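Local structure of uncharacterized protein (Deinococcus radiodurans, 3GG7) at residues A[71-79]-A[108-119]. The protein is of unknown function but binds manganese and probably acts as a TatD-type metal-dependent hydrolase of ester bonds. Sequence-based numbering, arbitrary orientation.
Sequences LPWFDRYLP and HILRRCEDHGGR. With SO4 (sulfate ion), chain C.
F74 meets I109 face-on: I109 CG1 stands 3.8 Å from the F74 ring centroid, nearly along the ring normal, a CH-pi contact, while I109 CG2 touches F74 CZ. With CG anti to the backbone N (chi1 -173°), the F74 ring is set against I109, its edge near C113 SG. L78 adds a second CH-pi contact, its CG over one face of the H116 imidazole. That ring also donates from NE2 to D75 OD1 (2.9 Å), met from above the carboxylate plane. At the far end, L71 CD2 covers one H108 face, 4.2 Å from the ring centroid, and R112 CG lies against the opposite face. A water links H108 NE2 with L71 O and D75 N. R119 NH2 reaches L78 O at 3.0 Å almost straight (170°), and its NH1 bonds to H116 O and G118 O, where G117 closes the helix in a Schellman motif. The axes of segments 72-77 and 108-115, 10.6 Å apart and 17° from parallel, fit neighbouring outer helices of the TIM barrel. Buried F74, I109, C113 and L78 pack on the side of strand 83-88. D75 would tend to stabilise a protonated H116, whereas R112, salt-bridged to D115 OD2, would oppose it, leaving that charge unsettled.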
ATOM      1  N   LEU A  71      18.747  -3.824  -6.093  1.00 18.53           N
ATOM      2  CA  LEU A  71      18.188  -4.919  -5.271  1.00 19.25           C
ATOM      3  C   LEU A  71      18.912  -5.205  -3.952  1.00 19.55           C
ATOM      4  O   LEU A  71      18.258  -5.366  -2.928  1.00 19.88           O
ATOM      5  CB  LEU A  71      18.016  -6.203  -6.083  1.00 19.45           C
ATOM      6  CG  LEU A  71      17.247  -7.311  -5.358  1.00 21.38           C
ATOM      7  CD1 LEU A  71      15.826  -6.863  -4.968  1.00 22.40           C
ATOM      8  CD2 LEU A  71      17.186  -8.514  -6.278  1.00 24.99           C
ATOM      9  N   PRO A  72      20.255  -5.233  -3.940  1.00 19.99           N
ATOM     10  CA  PRO A  72      20.918  -5.541  -2.659  1.00 20.52           C
ATOM     11  C   PRO A  72      20.647  -4.582  -1.489  1.00 20.00           C
ATOM     12  O   PRO A  72      20.826  -4.960  -0.328  1.00 21.06           O
ATOM     13  CB  PRO A  72      22.406  -5.515  -3.024  1.00 21.49           C
ATOM     14  CG  PRO A  72      22.453  -5.660  -4.476  1.00 22.57           C
ATOM     15  CD  PRO A  72      21.217  -5.102  -5.044  1.00 20.92           C
ATOM     16  N   TRP A  73      20.208  -3.349  -1.772  1.00 19.03           N
ATOM     17  CA  TRP A  73      19.858  -2.413  -0.723  1.00 18.86           C
ATOM     18  C   TRP A  73      18.578  -2.833   0.019  1.00 18.86           C
ATOM     19  O   TRP A  73      18.344  -2.400   1.124  1.00 19.21           O
ATOM     20  CB  TRP A  73      19.754  -1.008  -1.308  1.00 18.25           C
ATOM     21  CG  TRP A  73      21.134  -0.373  -1.448  1.00 19.30           C
ATOM     22  CD1 TRP A  73      21.754   0.380  -0.504  1.00 20.80           C
ATOM     23  CD2 TRP A  73      22.059  -0.482  -2.542  1.00 20.16           C
ATOM     24  NE1 TRP A  73      22.993   0.773  -0.944  1.00 22.51           N
ATOM     25  CE2 TRP A  73      23.206   0.248  -2.189  1.00 20.07           C
ATOM     26  CE3 TRP A  73      22.032  -1.135  -3.774  1.00 19.24           C
ATOM     27  CZ2 TRP A  73      24.314   0.355  -3.029  1.00 19.01           C
ATOM     28  CZ3 TRP A  73      23.150  -1.026  -4.609  1.00 21.04           C
ATOM     29  CH2 TRP A  73      24.272  -0.279  -4.221  1.00 20.07           C
ATOM     30  N   PHE A  74      17.783  -3.696  -0.595  1.00 18.23           N
ATOM     31  CA  PHE A  74      16.570  -4.172   0.070  1.00 18.58           C
ATOM     32  C   PHE A  74      16.949  -4.938   1.336  1.00 19.81           C
ATOM     33  O   PHE A  74      16.509  -4.585   2.419  1.00 18.95           O
ATOM     34  CB  PHE A  74      15.647  -5.010  -0.844  1.00 18.69           C
ATOM     35  CG  PHE A  74      14.347  -5.334  -0.197  1.00 19.87           C
ATOM     36  CD1 PHE A  74      13.310  -4.419  -0.185  1.00 20.80           C
ATOM     37  CD2 PHE A  74      14.180  -6.532   0.465  1.00 21.19           C
ATOM     38  CE1 PHE A  74      12.114  -4.723   0.471  1.00 20.42           C
ATOM     39  CE2 PHE A  74      12.999  -6.824   1.110  1.00 22.73           C
ATOM     40  CZ  PHE A  74      11.985  -5.928   1.110  1.00 20.94           C
ATOM     41  N   ASP A  75      17.740  -6.002   1.190  1.00 21.25           N
ATOM     42  CA  ASP A  75      18.130  -6.756   2.379  1.00 22.77           C
ATOM     43  C   ASP A  75      18.921  -5.904   3.372  1.00 22.16           C
ATOM     44  O   ASP A  75      18.746  -6.063   4.587  1.00 23.31           O
ATOM     45  CB  ASP A  75      18.894  -8.028   2.051  1.00 23.81           C
ATOM     46  CG  ASP A  75      19.037  -8.952   3.280  1.00 28.40           C
ATOM     47  OD1 ASP A  75      18.020  -9.521   3.746  1.00 31.13           O
ATOM     48  OD2 ASP A  75      20.167  -9.074   3.809  1.00 34.05           O
ATOM     49  N   ARG A  76      19.739  -4.971   2.864  1.00 21.55           N
ATOM     50  CA  ARG A  76      20.539  -4.088   3.709  1.00 21.61           C
ATOM     51  C   ARG A  76      19.667  -3.352   4.709  1.00 20.53           C
ATOM     52  O   ARG A  76      20.020  -3.237   5.889  1.00 21.55           O
ATOM     53  CB  ARG A  76      21.352  -3.086   2.876  1.00 21.58           C
ATOM     54  CG  ARG A  76      22.228  -2.126   3.682  1.00 23.21           C
ATOM     55  CD  ARG A  76      23.110  -1.304   2.766  1.00 24.77           C
ATOM     56  NE  ARG A  76      23.943  -0.323   3.462  1.00 25.51           N
ATOM     57  CZ  ARG A  76      25.136  -0.572   4.015  1.00 27.69           C
ATOM     58  NH1 ARG A  76      25.637  -1.805   4.004  1.00 29.30           N
ATOM     59  NH2 ARG A  76      25.808   0.409   4.617  1.00 28.54           N
ATOM     60  N   TYR A  77      18.550  -2.791   4.230  1.00 20.32           N
ATOM     61  CA  TYR A  77      17.738  -1.894   5.034  1.00 20.15           C
ATOM     62  C   TYR A  77      16.539  -2.524   5.708  1.00 20.57           C
ATOM     63  O   TYR A  77      15.949  -1.895   6.578  1.00 19.97           O
ATOM     64  CB  TYR A  77      17.237  -0.751   4.159  1.00 20.26           C
ATOM     65  CG  TYR A  77      18.309   0.151   3.571  1.00 18.98           C
ATOM     66  CD1 TYR A  77      19.415   0.562   4.305  1.00 19.67           C
ATOM     67  CD2 TYR A  77      18.186   0.605   2.284  1.00 17.83           C
ATOM     68  CE1 TYR A  77      20.362   1.442   3.740  1.00 19.55           C
ATOM     69  CE2 TYR A  77      19.091   1.474   1.717  1.00 18.81           C
ATOM     70  CZ  TYR A  77      20.189   1.886   2.453  1.00 19.32           C
ATOM     71  OH  TYR A  77      21.057   2.761   1.851  1.00 21.31           O
ATOM     72  N   LEU A  78      16.225  -3.770   5.377  1.00 20.70           N
ATOM     73  CA  LEU A  78      15.068  -4.441   5.951  1.00 21.78           C
ATOM     74  C   LEU A  78      14.997  -4.410   7.482  1.00 20.77           C
ATOM     75  O   LEU A  78      13.925  -4.243   8.025  1.00 21.81           O
ATOM     76  CB  LEU A  78      14.962  -5.859   5.397  1.00 22.23           C
ATOM     77  CG  LEU A  78      13.654  -6.641   5.462  1.00 25.64           C
ATOM     78  CD1 LEU A  78      12.437  -5.800   5.048  1.00 24.39           C
ATOM     79  CD2 LEU A  78      13.842  -7.880   4.605  1.00 25.27           C
ATOM     80  N   PRO A  79      16.143  -4.502   8.189  1.00 21.31           N
ATOM     81  CA  PRO A  79      16.066  -4.434   9.659  1.00 21.79           C
ATOM     82  C   PRO A  79      15.568  -3.103  10.229  1.00 22.21           C
ATOM     83  O   PRO A  79      15.179  -3.026  11.413  1.00 24.08           O
ATOM     84  CB  PRO A  79      17.515  -4.675  10.083  1.00 21.36           C
ATOM     85  CG  PRO A  79      18.093  -5.463   8.993  1.00 22.34           C
ATOM     86  CD  PRO A  79      17.490  -4.861   7.738  1.00 21.30           C
ATOM     87  N   HIS A 108      12.014 -12.721  -4.249  1.00 22.94           N
ATOM     88  CA  HIS A 108      13.170 -12.380  -3.395  1.00 22.87           C
ATOM     89  C   HIS A 108      12.704 -11.583  -2.173  1.00 22.76           C
ATOM     90  O   HIS A 108      13.089 -11.870  -1.034  1.00 22.37           O
ATOM     91  CB  HIS A 108      14.227 -11.590  -4.186  1.00 22.70           C
ATOM     92  CG  HIS A 108      15.330 -11.014  -3.351  1.00 25.76           C
ATOM     93  ND1 HIS A 108      16.537 -11.662  -3.144  1.00 28.07           N
ATOM     94  CD2 HIS A 108      15.427  -9.829  -2.709  1.00 26.40           C
ATOM     95  CE1 HIS A 108      17.319 -10.902  -2.399  1.00 28.61           C
ATOM     96  NE2 HIS A 108      16.667  -9.786  -2.115  1.00 27.40           N
ATOM     97  N   ILE A 109      11.855 -10.583  -2.425  1.00 21.02           N
ATOM     98  CA  ILE A 109      11.380  -9.712  -1.376  1.00 21.52           C
ATOM     99  C   ILE A 109      10.594 -10.515  -0.342  1.00 21.43           C
ATOM    100  O   ILE A 109      10.824 -10.364   0.843  1.00 22.00           O
ATOM    101  CB  ILE A 109      10.578  -8.534  -1.949  1.00 21.92           C
ATOM    102  CG1 ILE A 109      11.581  -7.488  -2.496  1.00 22.74           C
ATOM    103  CG2 ILE A 109       9.683  -7.928  -0.889  1.00 21.89           C
ATOM    104  CD1 ILE A 109      10.983  -6.324  -3.252  1.00 23.17           C
ATOM    105  N   LEU A 110       9.692 -11.376  -0.793  1.00 21.47           N
ATOM    106  CA  LEU A 110       8.885 -12.166   0.131  1.00 22.12           C
ATOM    107  C   LEU A 110       9.758 -13.098   0.961  1.00 23.44           C
ATOM    108  O   LEU A 110       9.572 -13.196   2.166  1.00 23.49           O
ATOM    109  CB  LEU A 110       7.815 -12.945  -0.623  1.00 22.59           C
ATOM    110  CG  LEU A 110       6.754 -12.110  -1.327  1.00 21.36           C
ATOM    111  CD1 LEU A 110       5.764 -13.005  -2.037  1.00 23.04           C
ATOM    112  CD2 LEU A 110       5.996 -11.195  -0.344  1.00 20.75           C
ATOM    113  N   ARG A 111      10.746 -13.707   0.330  1.00 24.09           N
ATOM    114  CA  ARG A 111      11.655 -14.586   1.051  1.00 25.69           C
ATOM    115  C   ARG A 111      12.480 -13.834   2.109  1.00 25.60           C
ATOM    116  O   ARG A 111      12.614 -14.313   3.241  1.00 26.56           O
ATOM    117  CB  ARG A 111      12.541 -15.347   0.072  1.00 26.77           C
ATOM    118  CG  ARG A 111      11.771 -16.358  -0.768  1.00 31.57           C
ATOM    119  CD  ARG A 111      12.683 -17.469  -1.254  1.00 38.50           C
ATOM    120  NE  ARG A 111      12.199 -18.138  -2.462  1.00 43.11           N
ATOM    121  CZ  ARG A 111      11.118 -18.921  -2.543  1.00 47.05           C
ATOM    122  NH1 ARG A 111      10.330 -19.146  -1.485  1.00 47.90           N
ATOM    123  NH2 ARG A 111      10.809 -19.483  -3.710  1.00 49.17           N
ATOM    124  N   ARG A 112      12.982 -12.639   1.770  1.00 25.09           N
ATOM    125  CA  ARG A 112      13.754 -11.840   2.726  1.00 25.15           C
ATOM    126  C   ARG A 112      12.860 -11.378   3.863  1.00 24.59           C
ATOM    127  O   ARG A 112      13.280 -11.371   5.022  1.00 25.14           O
ATOM    128  CB  ARG A 112      14.421 -10.642   2.060  1.00 25.49           C
ATOM    129  CG  ARG A 112      15.375 -11.010   0.925  1.00 28.96           C
ATOM    130  CD  ARG A 112      16.628 -11.731   1.405  1.00 35.02           C
ATOM    131  NE  ARG A 112      16.406 -13.149   1.698  1.00 39.62           N
ATOM    132  CZ  ARG A 112      16.260 -14.120   0.790  1.00 42.71           C
ATOM    133  NH1 ARG A 112      16.069 -15.373   1.200  1.00 44.10           N
ATOM    134  NH2 ARG A 112      16.289 -13.864  -0.516  1.00 43.96           N
ATOM    135  N   CYS A 113      11.602 -11.043   3.562  1.00 24.35           N
ATOM    136  CA  CYS A 113      10.653 -10.688   4.615  1.00 24.73           C
ATOM    137  C   CYS A 113      10.493 -11.864   5.580  1.00 26.00           C
ATOM    138  O   CYS A 113      10.563 -11.689   6.783  1.00 26.79           O
ATOM    139  CB  CYS A 113       9.304 -10.295   4.061  1.00 24.23           C
ATOM    140  SG  CYS A 113       9.317  -8.639   3.283  1.00 23.31           S
ATOM    141  N   GLU A 114      10.330 -13.064   5.036  1.00 27.37           N
ATOM    142  CA  GLU A 114      10.223 -14.261   5.891  1.00 28.59           C
ATOM    143  C   GLU A 114      11.471 -14.425   6.764  1.00 28.86           C
ATOM    144  O   GLU A 114      11.358 -14.660   7.989  1.00 28.95           O
ATOM    145  CB  GLU A 114       9.984 -15.513   5.052  1.00 28.76           C
ATOM    146  CG  GLU A 114       9.845 -16.761   5.904  1.00 32.81           C
ATOM    147  CD  GLU A 114       9.549 -18.013   5.118  1.00 37.90           C
ATOM    148  OE1 GLU A 114       8.914 -17.944   4.029  1.00 43.86           O
ATOM    149  OE2 GLU A 114       9.934 -19.089   5.627  1.00 42.81           O
ATOM    150  N   ASP A 115      12.642 -14.236   6.154  1.00 29.08           N
ATOM    151  CA  ASP A 115      13.920 -14.435   6.839  1.00 29.84           C
ATOM    152  C   ASP A 115      14.107 -13.458   8.005  1.00 29.82           C
ATOM    153  O   ASP A 115      14.803 -13.763   8.970  1.00 30.35           O
ATOM    154  CB  ASP A 115      15.096 -14.265   5.867  1.00 30.45           C
ATOM    155  CG  ASP A 115      15.258 -15.417   4.913  1.00 34.32           C
ATOM    156  OD1 ASP A 115      14.719 -16.507   5.173  1.00 38.54           O
ATOM    157  OD2 ASP A 115      15.953 -15.220   3.884  1.00 40.81           O
ATOM    158  N   HIS A 116      13.492 -12.274   7.911  1.00 28.39           N
ATOM    159  CA  HIS A 116      13.602 -11.242   8.929  1.00 28.06           C
ATOM    160  C   HIS A 116      12.396 -11.224   9.868  1.00 27.98           C
ATOM    161  O   HIS A 116      12.199 -10.266  10.617  1.00 28.50           O
ATOM    162  CB  HIS A 116      13.807  -9.861   8.268  1.00 27.15           C
ATOM    163  CG  HIS A 116      15.167  -9.663   7.681  1.00 28.79           C
ATOM    164  ND1 HIS A 116      16.169  -8.992   8.349  1.00 30.10           N
ATOM    165  CD2 HIS A 116      15.688 -10.024   6.484  1.00 27.88           C
ATOM    166  CE1 HIS A 116      17.249  -8.954   7.591  1.00 29.68           C
ATOM    167  NE2 HIS A 116      16.983  -9.566   6.452  1.00 29.77           N
ATOM    168  N   GLY A 117      11.593 -12.285   9.825  1.00 28.01           N
ATOM    169  CA  GLY A 117      10.507 -12.493  10.784  1.00 27.57           C
ATOM    170  C   GLY A 117       9.149 -11.940  10.383  1.00 27.15           C
ATOM    171  O   GLY A 117       8.232 -11.845  11.201  1.00 28.42           O
ATOM    172  N   GLY A 118       9.007 -11.594   9.108  1.00 25.53           N
ATOM    173  CA  GLY A 118       7.728 -11.130   8.574  1.00 24.75           C
ATOM    174  C   GLY A 118       7.618  -9.616   8.615  1.00 23.49           C
ATOM    175  O   GLY A 118       8.182  -8.962   9.486  1.00 23.23           O
ATOM    176  N   ARG A 119       6.896  -9.066   7.645  1.00 22.71           N
ATOM    177  CA  ARG A 119       6.652  -7.618   7.563  1.00 21.50           C
ATOM    178  C   ARG A 119       5.208  -7.343   7.154  1.00 21.78           C
ATOM    179  O   ARG A 119       4.505  -8.231   6.634  1.00 22.47           O
ATOM    180  CB  ARG A 119       7.598  -6.977   6.516  1.00 21.39           C
ATOM    181  CG  ARG A 119       9.083  -7.030   6.860  1.00 20.62           C
ATOM    182  CD  ARG A 119       9.375  -6.144   8.053  1.00 20.60           C
ATOM    183  NE  ARG A 119      10.783  -6.014   8.389  1.00 21.48           N
ATOM    184  CZ  ARG A 119      11.460  -6.850   9.173  1.00 22.73           C
ATOM    185  NH1 ARG A 119      10.899  -7.971   9.627  1.00 23.80           N
ATOM    186  NH2 ARG A 119      12.733  -6.614   9.451  1.00 22.90           N
TER
HETATM  187  S   SO4 C 254      23.904   3.397   4.202  1.00 30.91           S
HETATM  188  O1  SO4 C 254      23.374   2.659   5.339  1.00 33.40           O
HETATM  189  O2  SO4 C 254      23.436   4.785   4.242  1.00 34.39           O
HETATM  190  O3  SO4 C 254      25.376   3.406   4.258  1.00 33.38           O
HETATM  191  O4  SO4 C 254      23.458   2.706   2.994  1.00 32.24           O
HETATM  192  O   HOH W   1      18.139  -7.617  -1.165  1.00 28.01           O
HETATM  193  O   HOH W   2      17.921 -12.702   4.111  1.00 51.88           O